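Local coordinates for 3-oxo-tetronate kinase (Cupriavidus necator, PDB 5DMH), which catalyses the ATP-dependent phosphorylation of 3-oxo-tetronate to 3-oxo-tetronate 4-phosphate, a reaction of four-carbon acid sugar metabolism, at residues G288-G293 with P341-A346; D329-F334 with A374-G379; R387-G392 with A430-S435. One frame throughout, in Å; residues are numbered along the deposited sequence.

Interaction 1. Residues G288-G293 with P341-A346; sequences GVVLAG and PVLIYA. With ADP (adenosine-5'-diphosphate), chain C.
In the parallel sheet of the nucleotide-binding C-terminal domain, Val290, Leu291 and Ala292 pair with Leu343, Ile344 and Tyr345, the two strand axes 4.8 Å apart. Four backbone bonds join them: Val290 N to Val342 O, Ile344 N to Val290 O, Ala292 N to Ile344 O and Ala346 N to Ala292 O, the last 3.0 Å long with 167° at the hydrogen. At the N-terminal end a water bridges the two segments, donating to Gly288 O and accepting from Val342 N. On the face covered by helix 297-308, Leu343 CD1 reaches Val290 CG1 at 3.6 Å and also touches Ala292 CB. A chi1 of 170° and a chi2 of 65° bring this methyl of Leu343 toward strand 288-292. Tyr345 adds its CB, 3.9 Å from Ala292 CB, while its ring leads away toward helix 297-308. On the reverse face, beneath helix 362-382, Leu291 and Ile344 lie alongside one another, Leu291 CD2 being 4.0 Å from Ile344 CB. Beyond the strands Ala346 O accepts the adenine amino group, ADP N6, at 3.3 Å, and Gly293 O comes near ADP C8. Nucleotide held at the C-terminal ends of parallel strands is characteristic of open alpha/beta folds.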
ATOM      1  N   GLY A 288      -4.448 -22.456   6.009  1.00 21.25           N
ATOM      2  CA  GLY A 288      -4.224 -21.257   5.249  1.00 18.87           C
ATOM      3  C   GLY A 288      -5.314 -21.081   4.205  1.00 21.25           C
ATOM      4  O   GLY A 288      -6.151 -21.967   3.993  1.00 22.62           O
ATOM      5  N   VAL A 289      -5.278 -19.920   3.564  1.00 19.28           N
ATOM      6  CA  VAL A 289      -6.202 -19.553   2.505  1.00 17.63           C
ATOM      7  C   VAL A 289      -5.593 -18.409   1.674  1.00 18.63           C
ATOM      8  O   VAL A 289      -4.778 -17.627   2.182  1.00 17.47           O
ATOM      9  CB  VAL A 289      -7.571 -19.116   3.090  1.00 18.48           C
ATOM     10  CG1 VAL A 289      -7.397 -17.827   3.918  1.00 16.85           C
ATOM     11  CG2 VAL A 289      -8.590 -18.909   1.954  1.00 19.45           C
ATOM     12  N   VAL A 290      -6.009 -18.311   0.407  1.00 17.92           N
ATOM     13  CA  VAL A 290      -5.641 -17.211  -0.481  1.00 16.63           C
ATOM     14  C   VAL A 290      -6.938 -16.557  -0.928  1.00 16.07           C
ATOM     15  O   VAL A 290      -7.838 -17.256  -1.352  1.00 17.23           O
ATOM     16  CB  VAL A 290      -4.861 -17.686  -1.709  1.00 14.58           C
ATOM     17  CG1 VAL A 290      -4.316 -16.516  -2.499  1.00 15.60           C
ATOM     18  CG2 VAL A 290      -3.723 -18.604  -1.283  1.00 22.00           C
ATOM     19  N   LEU A 291      -7.032 -15.245  -0.707  1.00 13.50           N
ATOM     20  CA  LEU A 291      -8.207 -14.441  -1.020  1.00 14.37           C
ATOM     21  C   LEU A 291      -7.809 -13.377  -2.029  1.00 15.90           C
ATOM     22  O   LEU A 291      -7.038 -12.442  -1.702  1.00 17.66           O
ATOM     23  CB  LEU A 291      -8.749 -13.806   0.252  1.00 16.55           C
ATOM     24  CG  LEU A 291      -9.110 -14.763   1.387  1.00 18.81           C
ATOM     25  CD1 LEU A 291      -9.532 -14.001   2.634  1.00 20.04           C
ATOM     26  CD2 LEU A 291     -10.210 -15.725   0.926  1.00 16.23           C
ATOM     27  N   ALA A 292      -8.331 -13.487  -3.247  1.00 17.28           N
ATOM     28  CA  ALA A 292      -7.868 -12.617  -4.329  1.00 18.51           C
ATOM     29  C   ALA A 292      -8.981 -11.736  -4.867  1.00 16.00           C
ATOM     30  O   ALA A 292      -9.937 -12.219  -5.463  1.00 16.03           O
ATOM     31  CB  ALA A 292      -7.247 -13.438  -5.444  1.00 14.72           C
ATOM     32  N   GLY A 293      -8.857 -10.437  -4.611  1.00 14.77           N
ATOM     33  CA  GLY A 293      -9.791  -9.453  -5.100  1.00 14.60           C
ATOM     34  C   GLY A 293      -9.196  -8.461  -6.087  1.00 15.82           C
ATOM     35  O   GLY A 293      -9.925  -7.670  -6.660  1.00 20.09           O
ATOM     36  N   PRO A 341      -4.758 -25.444   1.575  1.00 22.41           N
ATOM     37  CA  PRO A 341      -5.316 -24.126   1.293  1.00 22.21           C
ATOM     38  C   PRO A 341      -6.020 -24.083  -0.042  1.00 18.88           C
ATOM     39  O   PRO A 341      -5.595 -24.733  -1.001  1.00 23.60           O
ATOM     40  CB  PRO A 341      -4.075 -23.206   1.271  1.00 21.57           C
ATOM     41  CG  PRO A 341      -3.097 -23.933   2.135  1.00 19.58           C
ATOM     42  CD  PRO A 341      -3.320 -25.386   1.865  1.00 24.41           C
ATOM     43  N   VAL A 342      -7.107 -23.334  -0.068  1.00 18.34           N
ATOM     44  CA  VAL A 342      -7.823 -23.026  -1.275  1.00 18.74           C
ATOM     45  C   VAL A 342      -7.654 -21.557  -1.635  1.00 20.35           C
ATOM     46  O   VAL A 342      -7.295 -20.730  -0.794  1.00 18.56           O
ATOM     47  CB  VAL A 342      -9.335 -23.332  -1.158  1.00 20.98           C
ATOM     48  CG1 VAL A 342      -9.566 -24.757  -0.650  1.00 23.18           C
ATOM     49  CG2 VAL A 342     -10.058 -22.309  -0.297  1.00 21.20           C
ATOM     50  N   LEU A 343      -7.941 -21.271  -2.897  1.00 16.23           N
ATOM     51  CA  LEU A 343      -7.991 -19.932  -3.458  1.00 17.93           C
ATOM     52  C   LEU A 343      -9.446 -19.556  -3.701  1.00 19.20           C
ATOM     53  O   LEU A 343     -10.173 -20.302  -4.383  1.00 21.00           O
ATOM     54  CB  LEU A 343      -7.245 -19.922  -4.795  1.00 14.55           C
ATOM     55  CG  LEU A 343      -7.401 -18.640  -5.626  1.00 16.95           C
ATOM     56  CD1 LEU A 343      -6.800 -17.413  -4.962  1.00 18.55           C
ATOM     57  CD2 LEU A 343      -6.813 -18.847  -6.999  1.00 18.43           C
ATOM     58  N   ILE A 344      -9.884 -18.456  -3.093  1.00 17.04           N
ATOM     59  CA  ILE A 344     -11.170 -17.849  -3.408  1.00 13.61           C
ATOM     60  C   ILE A 344     -10.872 -16.564  -4.150  1.00 16.90           C
ATOM     61  O   ILE A 344     -10.143 -15.708  -3.629  1.00 18.00           O
ATOM     62  CB  ILE A 344     -11.977 -17.574  -2.136  1.00 17.26           C
ATOM     63  CG1 ILE A 344     -12.029 -18.822  -1.256  1.00 19.55           C
ATOM     64  CG2 ILE A 344     -13.375 -17.046  -2.463  1.00 20.10           C
ATOM     65  CD1 ILE A 344     -12.825 -20.010  -1.824  1.00 20.36           C
ATOM     66  N   TYR A 345     -11.439 -16.395  -5.347  1.00 17.95           N
ATOM     67  CA  TYR A 345     -11.008 -15.301  -6.217  1.00 17.20           C
ATOM     68  C   TYR A 345     -12.119 -14.710  -7.041  1.00 16.42           C
ATOM     69  O   TYR A 345     -12.993 -15.415  -7.510  1.00 18.29           O
ATOM     70  CB  TYR A 345      -9.862 -15.742  -7.157  1.00 14.19           C
ATOM     71  CG  TYR A 345     -10.237 -16.698  -8.288  1.00 16.09           C
ATOM     72  CD1 TYR A 345     -10.373 -18.050  -8.046  1.00 19.77           C
ATOM     73  CD2 TYR A 345     -10.462 -16.239  -9.576  1.00 15.66           C
ATOM     74  CE1 TYR A 345     -10.696 -18.941  -9.058  1.00 20.13           C
ATOM     75  CE2 TYR A 345     -10.805 -17.111 -10.598  1.00 17.41           C
ATOM     76  CZ  TYR A 345     -10.928 -18.459 -10.328  1.00 20.86           C
ATOM     77  OH  TYR A 345     -11.243 -19.335 -11.332  1.00 20.50           O
ATOM     78  N   ALA A 346     -12.076 -13.395  -7.196  1.00 17.08           N
ATOM     79  CA  ALA A 346     -12.956 -12.691  -8.110  1.00 19.46           C
ATOM     80  C   ALA A 346     -12.172 -12.234  -9.330  1.00 19.10           C
ATOM     81  O   ALA A 346     -12.748 -11.772 -10.316  1.00 17.21           O
ATOM     82  CB  ALA A 346     -13.574 -11.509  -7.415  1.00 18.63           C
TER
HETATM   83  PB  ADP C 501      -5.261  -3.694  -6.537  1.00 15.16           P
HETATM   84  O1B ADP C 501      -4.246  -3.919  -5.421  1.00 14.52           O
HETATM   85  O2B ADP C 501      -4.957  -4.566  -7.744  1.00 15.66           O
HETATM   86  O3B ADP C 501      -5.485  -2.226  -6.869  1.00 16.15           O
HETATM   87  PA  ADP C 501      -7.746  -3.781  -4.992  1.00 15.91           P
HETATM   88  O1A ADP C 501      -8.236  -4.910  -4.175  1.00 17.02           O
HETATM   89  O2A ADP C 501      -7.227  -2.528  -4.374  1.00 14.95           O
HETATM   90  O3A ADP C 501      -6.648  -4.383  -6.034  1.00 12.58           O
HETATM   91  O5' ADP C 501      -8.893  -3.249  -5.980  1.00 16.92           O
HETATM   92  C5' ADP C 501      -9.586  -4.117  -6.864  1.00 15.23           C
HETATM   93  C4' ADP C 501     -11.058  -3.719  -6.888  1.00 16.66           C
HETATM   94  O4' ADP C 501     -11.693  -4.322  -8.003  1.00 17.38           O
HETATM   95  C3' ADP C 501     -11.794  -4.202  -5.644  1.00 18.61           C
HETATM   96  O3' ADP C 501     -12.803  -3.257  -5.238  1.00 16.92           O
HETATM   97  C2' ADP C 501     -12.419  -5.474  -6.126  1.00 17.46           C
HETATM   98  O2' ADP C 501     -13.478  -5.911  -5.300  1.00 18.03           O
HETATM   99  C1' ADP C 501     -12.802  -5.079  -7.531  1.00 14.30           C
HETATM  100  N9  ADP C 501     -13.017  -6.269  -8.347  1.00 19.02           N
HETATM  101  C8  ADP C 501     -12.275  -7.403  -8.351  1.00 21.63           C
HETATM  102  N7  ADP C 501     -12.786  -8.306  -9.202  1.00 19.87           N
HETATM  103  C5  ADP C 501     -13.883  -7.731  -9.749  1.00 16.97           C
HETATM  104  C6  ADP C 501     -14.901  -8.157 -10.709  1.00 19.38           C
HETATM  105  N6  ADP C 501     -14.774  -9.383 -11.256  1.00 16.08           N
HETATM  106  N1  ADP C 501     -15.872  -7.282 -11.034  1.00 18.33           N
HETATM  107  C2  ADP C 501     -15.950  -6.051 -10.486  1.00 20.13           C
HETATM  108  N3  ADP C 501     -15.067  -5.583  -9.574  1.00 18.13           N
HETATM  109  C4  ADP C 501     -14.039  -6.392  -9.177  1.00 18.79           C
HETATM  110  O   HOH W   1      -8.430 -22.498   2.399  1.00 19.46           O

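Interaction 2. Residues D329-F334 with A374-G379; sequences DAALAF and ATVAAG
Thr375 opens the contact from helix 362-382, where its carbonyl oxygen lies 4.4 Å from Leu332 CD2 of helix 327-336. The two helices pack on the same face of the parallel sheet in the nucleotide-binding C-terminal domain, and their segments cross at -41° with axes 9.3 Å apart. The hydroxyl of Thr375 is engaged within its own helix, bonded to Gln371 O. Val376, next in the chain, uses its two methyls for different partners. Having CG1 anti to the backbone N (chi1 171°), it offers that branch to Leu332 CD1 at 4.0 Å, while CG2 meets Ala331 CB at 3.7 Å. The same valine also packs on Leu291 of strand 288-292, and Ala331 likewise touches strand 343-345, which places both residues at the junction of the helix pair with the sheet. Leu332 CD1 presses over the backbone as well, 3.5 Å from Val376 O. One turn on, Gly379 presents bare main chain to the leucine, and the methyl Leu332 CD1 settles 4.0 Å from Gly379 CA.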
ATOM      1  N   ASP A 329     -21.073 -18.199   1.814  1.00 20.25           N
ATOM      2  CA  ASP A 329     -21.321 -19.485   2.454  1.00 23.60           C
ATOM      3  C   ASP A 329     -20.707 -20.617   1.620  1.00 25.23           C
ATOM      4  O   ASP A 329     -20.104 -21.542   2.166  1.00 22.24           O
ATOM      5  CB  ASP A 329     -22.823 -19.740   2.641  1.00 33.44           C
ATOM      6  CG  ASP A 329     -23.472 -18.808   3.664  1.00 46.49           C
ATOM      7  OD1 ASP A 329     -22.750 -18.164   4.453  1.00 33.37           O
ATOM      8  OD2 ASP A 329     -24.726 -18.741   3.680  1.00 50.23           O
ATOM      9  N   ALA A 330     -20.842 -20.535   0.296  1.00 26.05           N
ATOM     10  CA  ALA A 330     -20.320 -21.581  -0.586  1.00 31.20           C
ATOM     11  C   ALA A 330     -18.802 -21.627  -0.543  1.00 25.70           C
ATOM     12  O   ALA A 330     -18.200 -22.711  -0.599  1.00 22.46           O
ATOM     13  CB  ALA A 330     -20.786 -21.364  -2.008  1.00 26.56           C
ATOM     14  N   ALA A 331     -18.182 -20.451  -0.477  1.00 22.77           N
ATOM     15  CA  ALA A 331     -16.723 -20.361  -0.390  1.00 20.88           C
ATOM     16  C   ALA A 331     -16.209 -20.926   0.922  1.00 21.79           C
ATOM     17  O   ALA A 331     -15.227 -21.636   0.945  1.00 22.62           O
ATOM     18  CB  ALA A 331     -16.276 -18.948  -0.559  1.00 20.93           C
ATOM     19  N   LEU A 332     -16.891 -20.610   2.018  1.00 19.46           N
ATOM     20  CA  LEU A 332     -16.583 -21.179   3.311  1.00 20.44           C
ATOM     21  C   LEU A 332     -16.681 -22.706   3.316  1.00 25.82           C
ATOM     22  O   LEU A 332     -15.819 -23.401   3.855  1.00 26.87           O
ATOM     23  CB  LEU A 332     -17.567 -20.618   4.339  1.00 24.64           C
ATOM     24  CG  LEU A 332     -17.188 -19.527   5.341  1.00 39.93           C
ATOM     25  CD1 LEU A 332     -15.730 -19.227   5.372  1.00 27.23           C
ATOM     26  CD2 LEU A 332     -18.010 -18.274   5.081  1.00 46.96           C
ATOM     27  N   ALA A 333     -17.758 -23.222   2.740  1.00 23.97           N
ATOM     28  CA  ALA A 333     -17.973 -24.663   2.670  1.00 24.22           C
ATOM     29  C   ALA A 333     -16.875 -25.297   1.830  1.00 20.23           C
ATOM     30  O   ALA A 333     -16.409 -26.390   2.127  1.00 26.88           O
ATOM     31  CB  ALA A 333     -19.353 -24.971   2.079  1.00 22.82           C
ATOM     32  N   PHE A 334     -16.458 -24.600   0.781  1.00 22.81           N
ATOM     33  CA  PHE A 334     -15.440 -25.127  -0.123  1.00 25.17           C
ATOM     34  C   PHE A 334     -14.107 -25.247   0.620  1.00 26.65           C
ATOM     35  O   PHE A 334     -13.463 -26.310   0.617  1.00 25.17           O
ATOM     36  CB  PHE A 334     -15.315 -24.203  -1.341  1.00 21.63           C
ATOM     37  CG  PHE A 334     -14.352 -24.687  -2.370  1.00 18.46           C
ATOM     38  CD1 PHE A 334     -14.687 -25.758  -3.198  1.00 25.54           C
ATOM     39  CD2 PHE A 334     -13.122 -24.088  -2.523  1.00 20.75           C
ATOM     40  CE1 PHE A 334     -13.812 -26.220  -4.150  1.00 28.67           C
ATOM     41  CE2 PHE A 334     -12.227 -24.554  -3.493  1.00 19.21           C
ATOM     42  CZ  PHE A 334     -12.578 -25.619  -4.304  1.00 28.11           C
ATOM     43  N   ALA A 374     -14.079 -10.582   2.647  1.00 14.15           N
ATOM     44  CA  ALA A 374     -13.906 -10.253   4.045  1.00 16.92           C
ATOM     45  C   ALA A 374     -14.746 -11.206   4.933  1.00 19.27           C
ATOM     46  O   ALA A 374     -14.295 -11.661   5.990  1.00 18.16           O
ATOM     47  CB  ALA A 374     -14.276  -8.805   4.296  1.00 16.52           C
ATOM     48  N   THR A 375     -15.971 -11.489   4.505  1.00 23.29           N
ATOM     49  CA  THR A 375     -16.814 -12.469   5.211  1.00 19.06           C
ATOM     50  C   THR A 375     -16.159 -13.870   5.229  1.00 19.60           C
ATOM     51  O   THR A 375     -16.098 -14.547   6.268  1.00 19.80           O
ATOM     52  CB  THR A 375     -18.191 -12.572   4.554  1.00 18.88           C
ATOM     53  OG1 THR A 375     -18.876 -11.336   4.696  1.00 21.40           O
ATOM     54  CG2 THR A 375     -19.018 -13.732   5.181  1.00 21.54           C
ATOM     55  N   VAL A 376     -15.628 -14.289   4.089  1.00 17.85           N
ATOM     56  CA  VAL A 376     -14.934 -15.569   4.035  1.00 18.31           C
ATOM     57  C   VAL A 376     -13.760 -15.557   5.023  1.00 21.79           C
ATOM     58  O   VAL A 376     -13.609 -16.468   5.812  1.00 20.79           O
ATOM     59  CB  VAL A 376     -14.442 -15.912   2.646  1.00 17.34           C
ATOM     60  CG1 VAL A 376     -13.538 -17.127   2.700  1.00 19.38           C
ATOM     61  CG2 VAL A 376     -15.636 -16.154   1.718  1.00 18.81           C
ATOM     62  N   ALA A 377     -12.968 -14.489   5.034  1.00 18.48           N
ATOM     63  CA  ALA A 377     -11.882 -14.419   6.005  1.00 17.52           C
ATOM     64  C   ALA A 377     -12.351 -14.509   7.469  1.00 17.53           C
ATOM     65  O   ALA A 377     -11.772 -15.232   8.287  1.00 20.85           O
ATOM     66  CB  ALA A 377     -11.082 -13.157   5.782  1.00 21.22           C
ATOM     67  N   ALA A 378     -13.390 -13.762   7.813  1.00 21.37           N
ATOM     68  CA  ALA A 378     -13.905 -13.783   9.186  1.00 22.98           C
ATOM     69  C   ALA A 378     -14.390 -15.184   9.569  1.00 23.84           C
ATOM     70  O   ALA A 378     -14.117 -15.671  10.662  1.00 24.08           O
ATOM     71  CB  ALA A 378     -15.022 -12.773   9.360  1.00 23.18           C
ATOM     72  N   GLY A 379     -15.094 -15.823   8.648  1.00 22.49           N
ATOM     73  CA  GLY A 379     -15.586 -17.180   8.854  1.00 22.88           C
ATOM     74  C   GLY A 379     -14.464 -18.175   9.075  1.00 22.99           C
ATOM     75  O   GLY A 379     -14.551 -19.058   9.937  1.00 23.90           O
TER

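Interaction 3. Residues R387-G392 with A430-S435; sequences RFVVAG and ALALKS. With ADP (adenosine-5'-diphosphate), chain C.
Phe388 and Leu431 both turn CG anti to their own carbonyl carbon (chi1 near -60° in each), which lets Leu431 CD2 cross to Phe388 CB at 3.5 Å. The methyl approaches the phenyl ring obliquely, whereas Ala430 O lies at the ring edge, near its plane. Val390 and Leu433 follow on the same face, side by side and pointing the same way, with Val390 CG2 4.0 Å from Leu433 CD2. On the other face, Lys434 bends at its third and fourth torsions, laying CE against Ala391 CB at 3.6 Å. Its NZ has its strongest hydrogen-bonding partner in Gln302 OE1, with Thr299 OG1 and the carbonyl oxygens of Gly436 and Phe438 as further partners. These strands are neighbours in the parallel sheet of the nucleotide-binding domain, strand 387-391 lying between strands 288-292 and 430-434. Five main-chain bonds join the pair: Phe388 N to Ala430 O, Ala432 N to Phe388 O, Val390 N to Ala432 O, Lys434 N to Val390 O, and Gly392 N to Lys434 O at 2.8 Å. The third is almost straight, 174° at the hydrogen. Gly392, with a positive phi of 121°, then leaves the sheet as the N-cap of helix 393-403. This bare backbone, part of a run from Gly392 to Thr395 that probably binds ATP, lets the diphosphate come close, ADP O1B standing 3.3 Å from Gly392 CA. Ser435 also borders the diphosphate, its C 4.0 Å from ADP O1B.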
ATOM      1  N   ARG A 387      -3.233 -18.642   8.542  1.00 19.09           N
ATOM      2  CA  ARG A 387      -2.417 -18.001   7.484  1.00 18.11           C
ATOM      3  C   ARG A 387      -3.322 -17.462   6.385  1.00 22.47           C
ATOM      4  O   ARG A 387      -4.134 -18.194   5.828  1.00 19.93           O
ATOM      5  CB  ARG A 387      -1.399 -18.983   6.869  1.00 18.52           C
ATOM      6  CG  ARG A 387      -0.379 -19.574   7.858  1.00 23.99           C
ATOM      7  CD  ARG A 387       0.520 -20.620   7.195  1.00 26.59           C
ATOM      8  NE  ARG A 387      -0.238 -21.819   6.873  1.00 25.17           N
ATOM      9  CZ  ARG A 387      -0.111 -22.565   5.778  1.00 28.10           C
ATOM     10  NH1 ARG A 387      -0.890 -23.633   5.632  1.00 25.23           N
ATOM     11  NH2 ARG A 387       0.767 -22.277   4.837  1.00 27.82           N
ATOM     12  N   PHE A 388      -3.167 -16.175   6.091  1.00 18.74           N
ATOM     13  CA  PHE A 388      -3.976 -15.490   5.093  1.00 15.31           C
ATOM     14  C   PHE A 388      -3.109 -14.764   4.098  1.00 15.48           C
ATOM     15  O   PHE A 388      -2.357 -13.842   4.472  1.00 14.87           O
ATOM     16  CB  PHE A 388      -4.878 -14.466   5.790  1.00 19.29           C
ATOM     17  CG  PHE A 388      -5.806 -15.052   6.806  1.00 20.82           C
ATOM     18  CD1 PHE A 388      -5.349 -15.402   8.069  1.00 21.13           C
ATOM     19  CD2 PHE A 388      -7.158 -15.212   6.520  1.00 18.98           C
ATOM     20  CE1 PHE A 388      -6.222 -15.923   9.012  1.00 20.31           C
ATOM     21  CE2 PHE A 388      -8.015 -15.730   7.462  1.00 19.69           C
ATOM     22  CZ  PHE A 388      -7.557 -16.090   8.693  1.00 19.30           C
ATOM     23  N   VAL A 389      -3.228 -15.149   2.825  1.00 17.73           N
ATOM     24  CA  VAL A 389      -2.617 -14.428   1.704  1.00 15.98           C
ATOM     25  C   VAL A 389      -3.726 -13.700   0.956  1.00 17.70           C
ATOM     26  O   VAL A 389      -4.671 -14.318   0.502  1.00 17.23           O
ATOM     27  CB  VAL A 389      -1.915 -15.403   0.729  1.00 15.25           C
ATOM     28  CG1 VAL A 389      -1.327 -14.649  -0.453  1.00 16.59           C
ATOM     29  CG2 VAL A 389      -0.848 -16.204   1.460  1.00 19.47           C
ATOM     30  N   VAL A 390      -3.615 -12.378   0.884  1.00 13.53           N
ATOM     31  CA  VAL A 390      -4.626 -11.526   0.304  1.00 13.67           C
ATOM     32  C   VAL A 390      -4.029 -10.733  -0.854  1.00 15.10           C
ATOM     33  O   VAL A 390      -3.032 -10.047  -0.686  1.00 18.36           O
ATOM     34  CB  VAL A 390      -5.217 -10.552   1.335  1.00 14.98           C
ATOM     35  CG1 VAL A 390      -6.418  -9.824   0.735  1.00 15.78           C
ATOM     36  CG2 VAL A 390      -5.604 -11.257   2.645  1.00 15.80           C
ATOM     37  N   ALA A 391      -4.659 -10.819  -2.013  1.00 16.98           N
ATOM     38  CA  ALA A 391      -4.215 -10.109  -3.198  1.00 14.91           C
ATOM     39  C   ALA A 391      -5.111  -8.916  -3.430  1.00 15.71           C
ATOM     40  O   ALA A 391      -6.319  -9.085  -3.635  1.00 13.30           O
ATOM     41  CB  ALA A 391      -4.238 -11.038  -4.409  1.00 15.60           C
ATOM     42  N   GLY A 392      -4.536  -7.708  -3.356  1.00 16.06           N
ATOM     43  CA  GLY A 392      -5.287  -6.497  -3.592  1.00 16.33           C
ATOM     44  C   GLY A 392      -5.272  -5.549  -2.390  1.00 14.38           C
ATOM     45  O   GLY A 392      -5.423  -5.963  -1.240  1.00 12.66           O
ATOM     46  N   ALA A 430      -0.793 -15.049  10.643  1.00 20.97           N
ATOM     47  CA  ALA A 430       0.254 -14.650   9.715  1.00 20.96           C
ATOM     48  C   ALA A 430      -0.419 -14.190   8.437  1.00 19.17           C
ATOM     49  O   ALA A 430      -1.268 -14.896   7.873  1.00 22.79           O
ATOM     50  CB  ALA A 430       1.204 -15.805   9.445  1.00 19.74           C
ATOM     51  N   LEU A 431      -0.050 -12.991   7.995  1.00 16.42           N
ATOM     52  CA  LEU A 431      -0.665 -12.357   6.847  1.00 17.34           C
ATOM     53  C   LEU A 431       0.353 -11.938   5.806  1.00 16.40           C
ATOM     54  O   LEU A 431       1.428 -11.439   6.147  1.00 19.59           O
ATOM     55  CB  LEU A 431      -1.358 -11.068   7.282  1.00 18.84           C
ATOM     56  CG  LEU A 431      -2.441 -11.146   8.362  1.00 32.02           C
ATOM     57  CD1 LEU A 431      -2.885  -9.740   8.675  1.00 47.45           C
ATOM     58  CD2 LEU A 431      -3.584 -11.913   7.851  1.00 31.11           C
ATOM     59  N   ALA A 432      -0.017 -12.074   4.539  1.00 16.70           N
ATOM     60  CA  ALA A 432       0.757 -11.491   3.448  1.00 18.12           C
ATOM     61  C   ALA A 432      -0.241 -10.683   2.651  1.00 16.77           C
ATOM     62  O   ALA A 432      -1.212 -11.228   2.120  1.00 17.28           O
ATOM     63  CB  ALA A 432       1.413 -12.578   2.577  1.00 19.22           C
ATOM     64  N   LEU A 433      -0.047  -9.373   2.646  1.00 15.16           N
ATOM     65  CA  LEU A 433      -0.960  -8.443   2.024  1.00 13.53           C
ATOM     66  C   LEU A 433      -0.286  -7.926   0.757  1.00 18.31           C
ATOM     67  O   LEU A 433       0.567  -7.035   0.809  1.00 16.12           O
ATOM     68  CB  LEU A 433      -1.268  -7.283   2.976  1.00 13.11           C
ATOM     69  CG  LEU A 433      -1.821  -7.725   4.334  1.00 15.62           C
ATOM     70  CD1 LEU A 433      -2.195  -6.537   5.216  1.00 19.03           C
ATOM     71  CD2 LEU A 433      -3.004  -8.691   4.188  1.00 13.79           C
ATOM     72  N   LYS A 434      -0.687  -8.498  -0.364  1.00 16.36           N
ATOM     73  CA  LYS A 434      -0.025  -8.285  -1.653  1.00 17.62           C
ATOM     74  C   LYS A 434      -0.704  -7.212  -2.494  1.00 12.46           C
ATOM     75  O   LYS A 434      -1.795  -7.391  -3.011  1.00 15.15           O
ATOM     76  CB  LYS A 434      -0.012  -9.601  -2.434  1.00 19.63           C
ATOM     77  CG  LYS A 434       0.749  -9.580  -3.760  1.00 17.74           C
ATOM     78  CD  LYS A 434       0.154 -10.621  -4.705  1.00 15.95           C
ATOM     79  CE  LYS A 434      -0.968 -10.012  -5.521  1.00 16.35           C
ATOM     80  NZ  LYS A 434      -0.549  -9.701  -6.891  1.00 16.00           N
ATOM     81  N   SER A 435      -0.056  -6.063  -2.637  1.00 13.16           N
ATOM     82  CA  SER A 435      -0.518  -5.097  -3.621  1.00 13.92           C
ATOM     83  C   SER A 435      -0.755  -5.780  -4.958  1.00 13.67           C
ATOM     84  O   SER A 435       0.012  -6.651  -5.381  1.00 17.46           O
ATOM     85  CB  SER A 435       0.503  -3.977  -3.773  1.00 15.98           C
ATOM     86  OG  SER A 435      -0.087  -2.880  -4.449  1.00 22.99           O
TER
HETATM   87  PB  ADP C 501      -5.261  -3.694  -6.537  1.00 15.16           P
HETATM   88  O1B ADP C 501      -4.246  -3.919  -5.421  1.00 14.52           O
HETATM   89  O2B ADP C 501      -4.957  -4.566  -7.744  1.00 15.66           O
HETATM   90  O3B ADP C 501      -5.485  -2.226  -6.869  1.00 16.15           O
HETATM   91  PA  ADP C 501      -7.746  -3.781  -4.992  1.00 15.91           P
HETATM   92  O1A ADP C 501      -8.236  -4.910  -4.175  1.00 17.02           O
HETATM   93  O2A ADP C 501      -7.227  -2.528  -4.374  1.00 14.95           O
HETATM   94  O3A ADP C 501      -6.648  -4.383  -6.034  1.00 12.58           O
HETATM   95  O5' ADP C 501      -8.893  -3.249  -5.980  1.00 16.92           O
HETATM   96  C5' ADP C 501      -9.586  -4.117  -6.864  1.00 15.23           C
HETATM   97  C4' ADP C 501     -11.058  -3.719  -6.888  1.00 16.66           C
HETATM   98  O4' ADP C 501     -11.693  -4.322  -8.003  1.00 17.38           O
HETATM   99  C3' ADP C 501     -11.794  -4.202  -5.644  1.00 18.61           C
HETATM  100  O3' ADP C 501     -12.803  -3.257  -5.238  1.00 16.92           O
HETATM  101  C2' ADP C 501     -12.419  -5.474  -6.126  1.00 17.46           C
HETATM  102  O2' ADP C 501     -13.478  -5.911  -5.300  1.00 18.03           O
HETATM  103  C1' ADP C 501     -12.802  -5.079  -7.531  1.00 14.30           C
HETATM  104  N9  ADP C 501     -13.017  -6.269  -8.347  1.00 19.02           N
HETATM  105  C8  ADP C 501     -12.275  -7.403  -8.351  1.00 21.63           C
HETATM  106  N7  ADP C 501     -12.786  -8.306  -9.202  1.00 19.87           N
HETATM  107  C5  ADP C 501     -13.883  -7.731  -9.749  1.00 16.97           C
HETATM  108  C6  ADP C 501     -14.901  -8.157 -10.709  1.00 19.38           C
HETATM  109  N6  ADP C 501     -14.774  -9.383 -11.256  1.00 16.08           N
HETATM  110  N1  ADP C 501     -15.872  -7.282 -11.034  1.00 18.33           N
HETATM  111  C2  ADP C 501     -15.950  -6.051 -10.486  1.00 20.13           C
HETATM  112  N3  ADP C 501     -15.067  -5.583  -9.574  1.00 18.13           N
HETATM  113  C4  ADP C 501     -14.039  -6.392  -9.177  1.00 18.79           C

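Interactions 1 and 3 belong to the same parallel sheet, with centres about 9 Å apart, and are joined where strands 288-292 and 387-391 run side by side: Leu291 N lies 2.8 Å from Val389 O and Leu291 O 2.9 Å from Ala391 N, both probable hydrogen bonds. Interaction 2 packs over one face, its centre about 10 Å from that of interaction 1; Leu291 CD1 meets Ala377 CB at 3.6 Å and Ile344 CD1 meets Ala331 CB at 3.8 Å. With interaction 3 it has a lighter contact, Ala377 O to Phe388 CE2. ADP spans the strand ends, its adenine at interaction 1 and its diphosphate at interaction 3, whereas the side chain of Thr375 in interaction 2 is about 13 Å from ADP.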